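Side-chain contacts in NAD-dependent dehydrogenase (Rhizobium meliloti, PDB 4Z0P), which catalyses the NADPH-dependent reduction of glyoxylate and hydroxypyruvate to the corresponding hydroxyacids: residues Val8-Lys13 with Ala292-Val297; His118-Ala123 with Arg131-Pro136; Leu201-Asp206 with Gly236-Glu241. All blocks are in the same frame, centred on the assembly; numbering follows the deposited sequence.

Contact 1 is core: four buried apolar side chains pack helix 290-305 on strand 8-12, in the domain formed by the five-stranded parallel sheet. Contact 2 lies near the surface, on the other side of the chain's centre; there a helix and the loop that follows it meet through a tyrosine hydroxyl, a water and an aromatic face, and the helix also holds an oxalate at the subunit interface. Contact 3 is partly buried and joins two loops that follow strands of the seven-stranded nucleotide-binding sheet. Its chemistry is mixed: a leucine on bare backbone, a bridging water, and a wall for NADPH. Contacts 2 and 3 both fall in the stretch of chain that contact 1 closes.

Contact 1: Val8-Lys13 with Ala292-Val297; sequences VIVDLK and ALFVHV
Leu293, which meets Leu12, has its carbonyl oxygen bound within the helix: Val297 N gives a 2.9 Å hydrogen bond to Leu293 O. With such bonds satisfying the backbone, the helix face that bears Leu293 and Phe294 can be purely apolar. The ends of Leu12 and Leu293 meet head-on, Leu12 CD1 standing 3.9 Å from Leu293 CD2. Leu12 CD1 also comes obliquely to the Phe294 ring, 4.0 Å from Phe294 CE1. Val10 meets the end of that ring with both branches: CG1 lies at the edge, near the ring plane, 4.0 Å from Phe294 CZ, and CG2 is 4.1 Å from CZ. With chi1 -67° CG of Phe294 is turned away from its carbonyl carbon, and although the CB bond does not point at the strand, the ring's end reaches it. Branched valine and leucine suit the strand because they fit round that end. Phe27 and helix 16-23, through Ala22 and Leu23, also pack on Phe294. Here the chain comes back from the nucleotide-binding domain to pack on strand 8-12, in the five-stranded domain. Since every touching group is hydrocarbon, the contact depends on complementary shape and exclusion of water rather than on directional bonds.

Contact 2: His118-Ala123 with Arg131-Pro136; sequences HRAYEA and RDLSQP. With OXD (oxalic acid), chain D.
Tyr121 and Leu133 meet through both polar and apolar groups. Among the hydrogen bonds, Leu133 N donates to Tyr121 OH at 3.0 Å, with an N-H...O angle of 156°. A water extends this link: it lies 2.7 Å from Tyr121 OH and donates to Gln135 OE1, also at 2.7 Å. The long amide of Gln135 suits its place: OE1 also meets Gln117 NE2, while NE2 donates to the carbonyl oxygens of Pro136 and Leu115. Arg131 O, buried without a partner in the model, faces the ring edge 3.4 Å from Tyr121 CE1.

The apolar part is a CH-pi contact. Leu133 CD1 sits over one face of the Tyr121 ring, 4.0 Å from its centroid and 17° off the normal, and touches Ala120 CB at 3.8 Å. A chi1 of -76° swings the Tyr121 ring outward and back toward the helix's start, over to the loop; the small Ala120 leaves room for the leucine. On its other branch, Leu133 CD2 lies over the centre of the Arg131 guanidinium.

This loop runs from helix 118-126 to strand 142-146 of the Rossmann domain and borders the second subunit: Gln135 O accepts from Arg102 NH1 of that subunit, and Tyr121 packs on its Pro282.

The oxalate is bound from another side of the helix, by hydrogen bonds. His118 NE2 donates to oxalate O5 at 2.8 Å, and Arg119 NE to oxalate O6 at 3.1 Å; His118 and Arg119 of the second subunit bind it too. It lies between the subunits, in a pocket distinct from the one holding Arg235 and His283. Glu122 CG lies over one face of the His118 ring, and Glu122 OE1 forms a salt bridge with Arg119 NH2 of the second subunit.

Contact 3: Leu201-Asp206 with Gly236-Glu241; sequences LPLTPD and GGSQVE. With NDP (NADPH dihydro-nicotinamide-adenine-dinucleotide phosphate), chain H.
Leu203 packs on the backbone of Gly237. With CG anti to the backbone N (chi1 -177°), it brings CD1 to 3.6 Å from Gly237 C, and CD2 to 4.2 Å from Gly237 CA. A side chain on Gly237 would point at the leucine and collide with CD2, so the bare backbone fits this place. Leu203 CD1 is also 3.8 Å from Ser238 OG.

Between the two segments the polar link is a water, which donates to Leu201 O at 2.7 Å and is hydrogen-bonded to Ser238 OG at 2.8 Å. Just beyond, this short hydroxyl bonds directly to Thr207 O.

Toward the cofactor the protein offers carbon atoms, in van der Waals contact with oxygens of both riboses and with the adenine. Leu201 CD2 lies 3.6 Å from C4A of the NADPH adenine. The compact ring of Pro202 lies against both nucleosides, CB standing 3.2 Å from ribose O3D on the nicotinamide side and CG 3.8 Å from adenine C8A. A glycine here would probably leave a gap beside ribose O3D and the adenine and set the loop backbone freer to turn. The loop after strand 196-199 lines the NADPH while 236-241, after strand 229-232, backs that loop, as loops at the ends of the parallel strands do in the Rossmann fold.

Contact 1: Val8-Lys13 with Ala292-Val297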
loop_
_atom_site.group_PDB
_atom_site.type_symbol
_atom_site.label_atom_id
_atom_site.label_comp_id
_atom_site.label_asym_id
_atom_site.label_seq_id
_atom_site.Cartn_x
_atom_site.Cartn_y
_atom_site.Cartn_z
ATOM N N VAL A 8 4.924 -9.969 -37.869
ATOM C CA VAL A 8 4.578 -10.354 -36.510
ATOM C C VAL A 8 3.085 -10.176 -36.402
ATOM O O VAL A 8 2.568 -9.097 -36.696
ATOM C CB VAL A 8 5.259 -9.482 -35.426
ATOM C CG1 VAL A 8 4.858 -9.937 -34.028
ATOM C CG2 VAL A 8 6.769 -9.542 -35.556
ATOM N N ILE A 9 2.405 -11.249 -36.024
ATOM C CA ILE A 9 0.969 -11.209 -35.750
ATOM C C ILE A 9 0.768 -10.745 -34.303
ATOM O O ILE A 9 1.408 -11.262 -33.394
ATOM C CB ILE A 9 0.361 -12.611 -35.889
ATOM C CG1 ILE A 9 0.413 -13.058 -37.355
ATOM C CG2 ILE A 9 -1.063 -12.653 -35.355
ATOM C CD1 ILE A 9 0.335 -14.564 -37.539
ATOM N N VAL A 10 -0.153 -9.798 -34.135
ATOM C CA VAL A 10 -0.539 -9.275 -32.816
ATOM C C VAL A 10 -2.044 -9.570 -32.653
ATOM O O VAL A 10 -2.882 -9.062 -33.403
ATOM C CB VAL A 10 -0.243 -7.769 -32.697
ATOM C CG1 VAL A 10 -0.754 -7.220 -31.366
ATOM C CG2 VAL A 10 1.260 -7.511 -32.826
ATOM N N ASP A 11 -2.368 -10.430 -31.679
ATOM C CA ASP A 11 -3.761 -10.793 -31.375
ATOM C C ASP A 11 -3.956 -10.739 -29.869
ATOM O O ASP A 11 -3.972 -11.774 -29.191
ATOM C CB ASP A 11 -4.108 -12.174 -31.924
ATOM C CG ASP A 11 -5.560 -12.504 -31.807
ATOM O OD1 ASP A 11 -6.390 -11.635 -31.526
ATOM O OD2 ASP A 11 -5.898 -13.673 -32.007
ATOM N N LEU A 12 -4.107 -9.514 -29.365
ATOM C CA LEU A 12 -4.107 -9.234 -27.941
ATOM C C LEU A 12 -5.404 -8.625 -27.495
ATOM O O LEU A 12 -5.700 -7.495 -27.874
ATOM C CB LEU A 12 -3.005 -8.218 -27.621
ATOM C CG LEU A 12 -1.567 -8.675 -27.843
ATOM C CD1 LEU A 12 -0.600 -7.504 -27.668
ATOM C CD2 LEU A 12 -1.221 -9.803 -26.911
ATOM N N LYS A 13 -6.143 -9.331 -26.632
ATOM C CA LYS A 13 -7.388 -8.796 -26.111
ATOM C C LYS A 13 -7.066 -7.935 -24.896
ATOM O O LYS A 13 -7.341 -8.313 -23.766
ATOM C CB LYS A 13 -8.375 -9.909 -25.775
ATOM C CG LYS A 13 -9.787 -9.461 -25.477
ATOM C CD LYS A 13 -10.784 -10.583 -25.786
ATOM C CE LYS A 13 -12.196 -10.270 -25.304
ATOM N NZ LYS A 13 -12.401 -10.650 -23.878
ATOM N N ALA A 292 6.342 -2.393 -23.414
ATOM C CA ALA A 292 7.331 -3.275 -22.807
ATOM C C ALA A 292 7.213 -4.711 -23.356
ATOM O O ALA A 292 8.222 -5.370 -23.586
ATOM C CB ALA A 292 7.212 -3.250 -21.270
ATOM N N LEU A 293 5.984 -5.176 -23.556
ATOM C CA LEU A 293 5.725 -6.456 -24.198
ATOM C C LEU A 293 6.377 -6.543 -25.569
ATOM O O LEU A 293 7.085 -7.510 -25.863
ATOM C CB LEU A 293 4.219 -6.693 -24.305
ATOM C CG LEU A 293 3.805 -7.984 -25.007
ATOM C CD1 LEU A 293 4.292 -9.231 -24.280
ATOM C CD2 LEU A 293 2.280 -7.950 -25.146
ATOM N N PHE A 294 6.183 -5.520 -26.395
ATOM C CA PHE A 294 6.769 -5.526 -27.731
ATOM C C PHE A 294 8.307 -5.439 -27.700
ATOM O O PHE A 294 8.966 -6.111 -28.483
ATOM C CB PHE A 294 6.192 -4.416 -28.613
ATOM C CG PHE A 294 4.742 -4.590 -28.973
ATOM C CD1 PHE A 294 4.080 -5.839 -28.881
ATOM C CD2 PHE A 294 4.044 -3.513 -29.493
ATOM C CE1 PHE A 294 2.752 -5.966 -29.252
ATOM C CE2 PHE A 294 2.706 -3.643 -29.867
ATOM C CZ PHE A 294 2.068 -4.871 -29.739
ATOM N N VAL A 295 8.870 -4.682 -26.761
ATOM C CA VAL A 295 10.340 -4.664 -26.602
ATOM C C VAL A 295 10.860 -6.066 -26.255
ATOM O O VAL A 295 11.858 -6.539 -26.823
ATOM C CB VAL A 295 10.770 -3.624 -25.547
ATOM C CG1 VAL A 295 12.236 -3.805 -25.137
ATOM C CG2 VAL A 295 10.532 -2.226 -26.093
ATOM N N HIS A 296 10.170 -6.720 -25.318
ATOM C CA HIS A 296 10.481 -8.100 -24.914
ATOM C C HIS A 296 10.413 -9.073 -26.092
ATOM O O HIS A 296 11.342 -9.846 -26.305
ATOM C CB HIS A 296 9.567 -8.511 -23.747
ATOM C CG HIS A 296 9.209 -9.964 -23.690
ATOM N ND1 HIS A 296 9.979 -10.899 -23.029
ATOM C CD2 HIS A 296 8.109 -10.625 -24.133
ATOM C CE1 HIS A 296 9.382 -12.077 -23.088
ATOM N NE2 HIS A 296 8.252 -11.939 -23.761
ATOM N N VAL A 297 9.340 -8.986 -26.879
ATOM C CA VAL A 297 9.192 -9.857 -28.042
ATOM C C VAL A 297 10.302 -9.581 -29.064
ATOM O O VAL A 297 10.906 -10.532 -29.591
ATOM C CB VAL A 297 7.799 -9.743 -28.693
ATOM C CG1 VAL A 297 7.713 -10.575 -29.975
ATOM C CG2 VAL A 297 6.716 -10.224 -27.733
#

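Contact 2: His118-Ala123 with Arg131-Pro136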
loop_
_atom_site.group_PDB
_atom_site.type_symbol
_atom_site.label_atom_id
_atom_site.label_comp_id
_atom_site.label_asym_id
_atom_site.label_seq_id
_atom_site.Cartn_x
_atom_site.Cartn_y
_atom_site.Cartn_z
ATOM N N HIS A 118 -9.149 -0.902 6.544
ATOM C CA HIS A 118 -9.735 0.100 5.658
ATOM C C HIS A 118 -11.241 -0.009 5.580
ATOM O O HIS A 118 -11.933 1.014 5.657
ATOM C CB HIS A 118 -9.119 0.011 4.269
ATOM C CG HIS A 118 -9.701 0.991 3.313
ATOM N ND1 HIS A 118 -9.456 2.344 3.411
ATOM C CD2 HIS A 118 -10.521 0.829 2.250
ATOM C CE1 HIS A 118 -10.079 2.967 2.427
ATOM N NE2 HIS A 118 -10.730 2.071 1.706
ATOM N N ARG A 119 -11.768 -1.231 5.457
ATOM C CA ARG A 119 -13.229 -1.374 5.386
ATOM C C ARG A 119 -13.949 -0.930 6.672
ATOM O O ARG A 119 -14.996 -0.285 6.594
ATOM C CB ARG A 119 -13.664 -2.756 4.898
ATOM C CG ARG A 119 -13.553 -2.883 3.363
ATOM C CD ARG A 119 -14.720 -2.227 2.597
ATOM N NE ARG A 119 -14.622 -2.311 1.126
ATOM C CZ ARG A 119 -14.855 -3.421 0.415
ATOM N NH1 ARG A 119 -15.179 -4.545 1.024
ATOM N NH2 ARG A 119 -14.766 -3.410 -0.907
ATOM N N ALA A 120 -13.367 -1.212 7.827
ATOM C CA ALA A 120 -13.908 -0.711 9.097
ATOM C C ALA A 120 -13.952 0.805 9.156
ATOM O O ALA A 120 -14.960 1.382 9.545
ATOM C CB ALA A 120 -13.139 -1.275 10.275
ATOM N N TYR A 121 -12.857 1.455 8.750
ATOM C CA TYR A 121 -12.808 2.906 8.737
ATOM C C TYR A 121 -13.745 3.498 7.694
ATOM O O TYR A 121 -14.342 4.538 7.928
ATOM C CB TYR A 121 -11.376 3.422 8.576
ATOM C CG TYR A 121 -10.555 3.307 9.828
ATOM C CD1 TYR A 121 -10.904 3.995 10.989
ATOM C CD2 TYR A 121 -9.394 2.553 9.854
ATOM C CE1 TYR A 121 -10.124 3.928 12.148
ATOM C CE2 TYR A 121 -8.634 2.452 11.015
ATOM C CZ TYR A 121 -8.991 3.165 12.144
ATOM O OH TYR A 121 -8.209 3.103 13.280
ATOM N N GLU A 122 -13.932 2.799 6.564
ATOM C CA GLU A 122 -14.921 3.260 5.577
ATOM C C GLU A 122 -16.347 3.120 6.099
ATOM O O GLU A 122 -17.180 3.994 5.841
ATOM C CB GLU A 122 -14.781 2.523 4.250
ATOM C CG GLU A 122 -13.507 2.865 3.484
ATOM C CD GLU A 122 -13.505 4.296 3.000
ATOM O OE1 GLU A 122 -14.444 4.658 2.290
ATOM O OE2 GLU A 122 -12.602 5.070 3.372
ATOM N N ALA A 123 -16.620 2.051 6.846
ATOM C CA ALA A 123 -17.956 1.859 7.441
ATOM C C ALA A 123 -18.234 2.951 8.479
ATOM O O ALA A 123 -19.336 3.501 8.556
ATOM C CB ALA A 123 -18.087 0.474 8.059
ATOM N N ARG A 131 -13.913 7.366 15.009
ATOM C CA ARG A 131 -13.518 6.388 15.998
ATOM C C ARG A 131 -12.195 5.764 15.653
ATOM O O ARG A 131 -12.089 5.047 14.678
ATOM C CB ARG A 131 -14.590 5.277 16.108
ATOM C CG ARG A 131 -14.344 4.273 17.179
ATOM C CD ARG A 131 -15.441 3.205 17.214
ATOM N NE ARG A 131 -15.000 2.043 17.978
ATOM C CZ ARG A 131 -15.403 0.782 17.785
ATOM N NH1 ARG A 131 -14.906 -0.180 18.557
ATOM N NH2 ARG A 131 -16.282 0.463 16.827
ATOM N N ASP A 132 -11.222 5.927 16.546
ATOM C CA ASP A 132 -9.909 5.296 16.403
ATOM C C ASP A 132 -9.997 3.844 16.823
ATOM O O ASP A 132 -10.596 3.548 17.857
ATOM C CB ASP A 132 -8.883 6.006 17.283
ATOM C CG ASP A 132 -8.660 7.443 16.862
ATOM O OD1 ASP A 132 -9.201 7.813 15.806
ATOM O OD2 ASP A 132 -7.960 8.203 17.565
ATOM N N LEU A 133 -9.399 2.945 16.042
ATOM C CA LEU A 133 -9.386 1.525 16.357
ATOM C C LEU A 133 -7.995 1.105 16.786
ATOM O O LEU A 133 -6.993 1.616 16.295
ATOM C CB LEU A 133 -9.772 0.704 15.121
ATOM C CG LEU A 133 -11.118 1.114 14.509
ATOM C CD1 LEU A 133 -11.319 0.352 13.208
ATOM C CD2 LEU A 133 -12.250 0.876 15.489
ATOM N N SER A 134 -7.937 0.130 17.677
ATOM C CA SER A 134 -6.653 -0.450 18.042
ATOM C C SER A 134 -6.016 -1.031 16.783
ATOM O O SER A 134 -6.687 -1.675 15.974
ATOM C CB SER A 134 -6.804 -1.505 19.139
ATOM O OG SER A 134 -6.905 -0.872 20.402
ATOM N N GLN A 135 -4.710 -0.808 16.620
ATOM C CA GLN A 135 -4.066 -1.043 15.333
ATOM C C GLN A 135 -2.719 -1.758 15.436
ATOM O O GLN A 135 -1.763 -1.225 16.008
ATOM C CB GLN A 135 -3.881 0.320 14.656
ATOM C CG GLN A 135 -3.202 0.266 13.290
ATOM C CD GLN A 135 -4.021 -0.514 12.298
ATOM O OE1 GLN A 135 -5.135 -0.108 11.966
ATOM N NE2 GLN A 135 -3.510 -1.646 11.849
ATOM N N PRO A 136 -2.627 -2.964 14.884
ATOM C CA PRO A 136 -1.319 -3.620 14.806
ATOM C C PRO A 136 -0.403 -2.965 13.784
ATOM O O PRO A 136 -0.865 -2.260 12.880
ATOM C CB PRO A 136 -1.668 -5.035 14.348
ATOM C CG PRO A 136 -2.948 -4.888 13.637
ATOM C CD PRO A 136 -3.706 -3.831 14.370
HETATM C C1 OXD D . -13.541 2.326 -0.470
HETATM C C2 OXD D . -13.710 0.998 0.094
HETATM O O3 OXD D . -14.477 2.838 -1.109
HETATM O O4 OXD D . -12.776 0.182 -0.007
HETATM O O5 OXD D . -12.453 2.910 -0.297
HETATM O O6 OXD D . -14.778 0.705 0.660
HETATM O O HOH W 1 -5.660 2.456 12.510
#

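Contact 3: Leu201-Asp206 with Gly236-Glu241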
loop_
_atom_site.group_PDB
_atom_site.type_symbol
_atom_site.label_atom_id
_atom_site.label_comp_id
_atom_site.label_asym_id
_atom_site.label_seq_id
_atom_site.Cartn_x
_atom_site.Cartn_y
_atom_site.Cartn_z
ATOM N N LEU A 201 0.284 -18.283 -7.666
ATOM C CA LEU A 201 0.536 -19.541 -8.382
ATOM C C LEU A 201 -0.050 -19.461 -9.792
ATOM O O LEU A 201 -1.075 -18.819 -10.009
ATOM C CB LEU A 201 -0.155 -20.706 -7.677
ATOM C CG LEU A 201 0.395 -21.182 -6.325
ATOM C CD1 LEU A 201 -0.601 -22.101 -5.644
ATOM C CD2 LEU A 201 1.747 -21.854 -6.509
ATOM N N PRO A 202 0.573 -20.150 -10.751
ATOM C CA PRO A 202 -0.105 -20.414 -12.029
ATOM C C PRO A 202 -1.289 -21.351 -11.822
ATOM O O PRO A 202 -1.360 -22.024 -10.785
ATOM C CB PRO A 202 0.960 -21.086 -12.884
ATOM C CG PRO A 202 1.993 -21.586 -11.916
ATOM C CD PRO A 202 1.803 -20.940 -10.583
ATOM N N LEU A 203 -2.220 -21.342 -12.777
ATOM C CA LEU A 203 -3.225 -22.401 -12.890
ATOM C C LEU A 203 -2.613 -23.539 -13.651
ATOM O O LEU A 203 -2.213 -23.378 -14.812
ATOM C CB LEU A 203 -4.493 -21.960 -13.624
ATOM C CG LEU A 203 -5.604 -23.034 -13.705
ATOM C CD1 LEU A 203 -6.028 -23.577 -12.354
ATOM C CD2 LEU A 203 -6.801 -22.492 -14.454
ATOM N N THR A 204 -2.568 -24.697 -13.006
ATOM C CA THR A 204 -2.196 -25.944 -13.652
ATOM C C THR A 204 -3.144 -27.013 -13.137
ATOM O O THR A 204 -3.851 -26.788 -12.149
ATOM C CB THR A 204 -0.769 -26.366 -13.285
ATOM O OG1 THR A 204 -0.751 -26.771 -11.912
ATOM C CG2 THR A 204 0.191 -25.201 -13.500
ATOM N N PRO A 205 -3.085 -28.207 -13.719
ATOM C CA PRO A 205 -3.917 -29.258 -13.137
ATOM C C PRO A 205 -3.623 -29.522 -11.662
ATOM O O PRO A 205 -4.533 -29.802 -10.889
ATOM C CB PRO A 205 -3.627 -30.450 -14.041
ATOM C CG PRO A 205 -3.350 -29.823 -15.360
ATOM C CD PRO A 205 -2.514 -28.637 -15.017
ATOM N N ASP A 206 -2.382 -29.324 -11.248
ATOM C CA ASP A 206 -2.009 -29.538 -9.860
ATOM C C ASP A 206 -2.402 -28.395 -8.925
ATOM O O ASP A 206 -2.436 -28.595 -7.728
ATOM C CB ASP A 206 -0.493 -29.788 -9.740
ATOM C CG ASP A 206 -0.065 -31.111 -10.288
ATOM O OD1 ASP A 206 -0.881 -32.026 -10.393
ATOM O OD2 ASP A 206 1.120 -31.231 -10.625
ATOM N N GLY A 236 -8.165 -17.697 -11.075
ATOM C CA GLY A 236 -9.429 -18.072 -10.472
ATOM C C GLY A 236 -9.676 -19.555 -10.357
ATOM O O GLY A 236 -10.257 -20.024 -9.381
ATOM N N GLY A 237 -9.182 -20.313 -11.319
ATOM C CA GLY A 237 -9.377 -21.757 -11.279
ATOM C C GLY A 237 -8.679 -22.456 -10.117
ATOM O O GLY A 237 -8.970 -23.618 -9.838
ATOM N N SER A 238 -7.757 -21.765 -9.441
ATOM C CA SER A 238 -7.097 -22.309 -8.258
ATOM C C SER A 238 -7.945 -22.203 -6.991
ATOM O O SER A 238 -7.584 -22.789 -5.977
ATOM C CB SER A 238 -5.725 -21.662 -8.039
ATOM O OG SER A 238 -4.857 -21.973 -9.119
ATOM N N GLN A 239 -9.068 -21.484 -7.029
ATOM C CA GLN A 239 -9.878 -21.315 -5.834
ATOM C C GLN A 239 -11.254 -21.925 -5.983
ATOM O O GLN A 239 -11.751 -22.156 -7.101
ATOM C CB GLN A 239 -9.976 -19.833 -5.454
ATOM C CG GLN A 239 -10.930 -19.013 -6.308
ATOM C CD GLN A 239 -10.597 -17.536 -6.364
ATOM O OE1 GLN A 239 -9.556 -17.077 -5.880
ATOM N NE2 GLN A 239 -11.499 -16.768 -6.973
ATOM N N VAL A 240 -11.842 -22.248 -4.835
ATOM C CA VAL A 240 -13.204 -22.781 -4.773
ATOM C C VAL A 240 -14.063 -21.673 -4.181
ATOM O O VAL A 240 -14.100 -21.484 -2.954
ATOM C CB VAL A 240 -13.297 -24.080 -3.940
ATOM C CG1 VAL A 240 -14.697 -24.661 -3.999
ATOM C CG2 VAL A 240 -12.289 -25.097 -4.449
ATOM N N GLU A 241 -14.732 -20.923 -5.050
ATOM C CA GLU A 241 -15.495 -19.758 -4.594
ATOM C C GLU A 241 -16.639 -20.090 -3.653
ATOM O O GLU A 241 -16.921 -19.321 -2.750
ATOM C CB GLU A 241 -15.995 -18.934 -5.785
ATOM C CG GLU A 241 -14.817 -18.178 -6.393
ATOM C CD GLU A 241 -15.064 -17.592 -7.766
ATOM O OE1 GLU A 241 -16.217 -17.503 -8.205
ATOM O OE2 GLU A 241 -14.066 -17.207 -8.388
HETATM P PA NDP H . 6.641 -18.276 -12.068
HETATM O O1A NDP H . 6.646 -19.454 -13.030
HETATM O O2A NDP H . 7.866 -17.425 -12.015
HETATM O O5B NDP H . 6.377 -18.882 -10.629
HETATM C C5B NDP H . 5.428 -19.891 -10.357
HETATM C C4B NDP H . 5.647 -20.370 -8.948
HETATM O O4B NDP H . 4.578 -21.261 -8.639
HETATM C C3B NDP H . 6.941 -21.156 -8.747
HETATM O O3B NDP H . 7.445 -20.835 -7.455
HETATM C C2B NDP H . 6.478 -22.596 -8.799
HETATM O O2B NDP H . 7.278 -23.509 -8.072
HETATM C C1B NDP H . 5.136 -22.459 -8.129
HETATM N N9A NDP H . 4.296 -23.629 -8.439
HETATM C C8A NDP H . 3.756 -24.022 -9.609
HETATM N N7A NDP H . 3.053 -25.129 -9.522
HETATM C C5A NDP H . 3.146 -25.473 -8.203
HETATM C C6A NDP H . 2.644 -26.557 -7.456
HETATM N N6A NDP H . 1.875 -27.527 -8.003
HETATM N N1A NDP H . 2.929 -26.613 -6.125
HETATM C C2A NDP H . 3.690 -25.649 -5.586
HETATM N N3A NDP H . 4.227 -24.587 -6.194
HETATM C C4A NDP H . 3.904 -24.551 -7.513
HETATM O O3 NDP H . 5.302 -17.458 -12.450
HETATM P PN NDP H . 5.132 -15.874 -12.139
HETATM O O1N NDP H . 5.530 -15.578 -10.733
HETATM O O2N NDP H . 5.718 -15.066 -13.242
HETATM O O5D NDP H . 3.557 -15.781 -12.351
HETATM C C5D NDP H . 2.700 -16.498 -11.485
HETATM C C4D NDP H . 1.266 -16.460 -11.993
HETATM O O4D NDP H . 0.676 -15.185 -11.728
HETATM C C3D NDP H . 1.068 -16.615 -13.495
HETATM O O3D NDP H . 1.147 -18.002 -13.880
HETATM C C2D NDP H . -0.299 -16.024 -13.775
HETATM O O2D NDP H . -1.316 -17.038 -13.687
HETATM C C1D NDP H . -0.451 -15.048 -12.579
HETATM N N1N NDP H . -0.563 -13.649 -12.999
HETATM C C2N NDP H . -1.717 -12.918 -12.745
HETATM C C3N NDP H . -1.834 -11.610 -13.109
HETATM C C7N NDP H . -2.999 -10.751 -12.716
HETATM O O7N NDP H . -3.154 -9.670 -13.317
HETATM N N7N NDP H . -3.831 -11.154 -11.780
HETATM C C4N NDP H . -0.726 -10.964 -13.854
HETATM C C5N NDP H . 0.458 -11.823 -14.100
HETATM C C6N NDP H . 0.524 -13.070 -13.671
HETATM P P2B NDP H . 8.722 -23.968 -8.615
HETATM O O1X NDP H . 9.589 -22.753 -8.410
HETATM O O2X NDP H . 9.057 -25.109 -7.672
HETATM O O3X NDP H . 8.548 -24.364 -10.034
HETATM O O HOH W 2 -3.460 -19.582 -9.076
#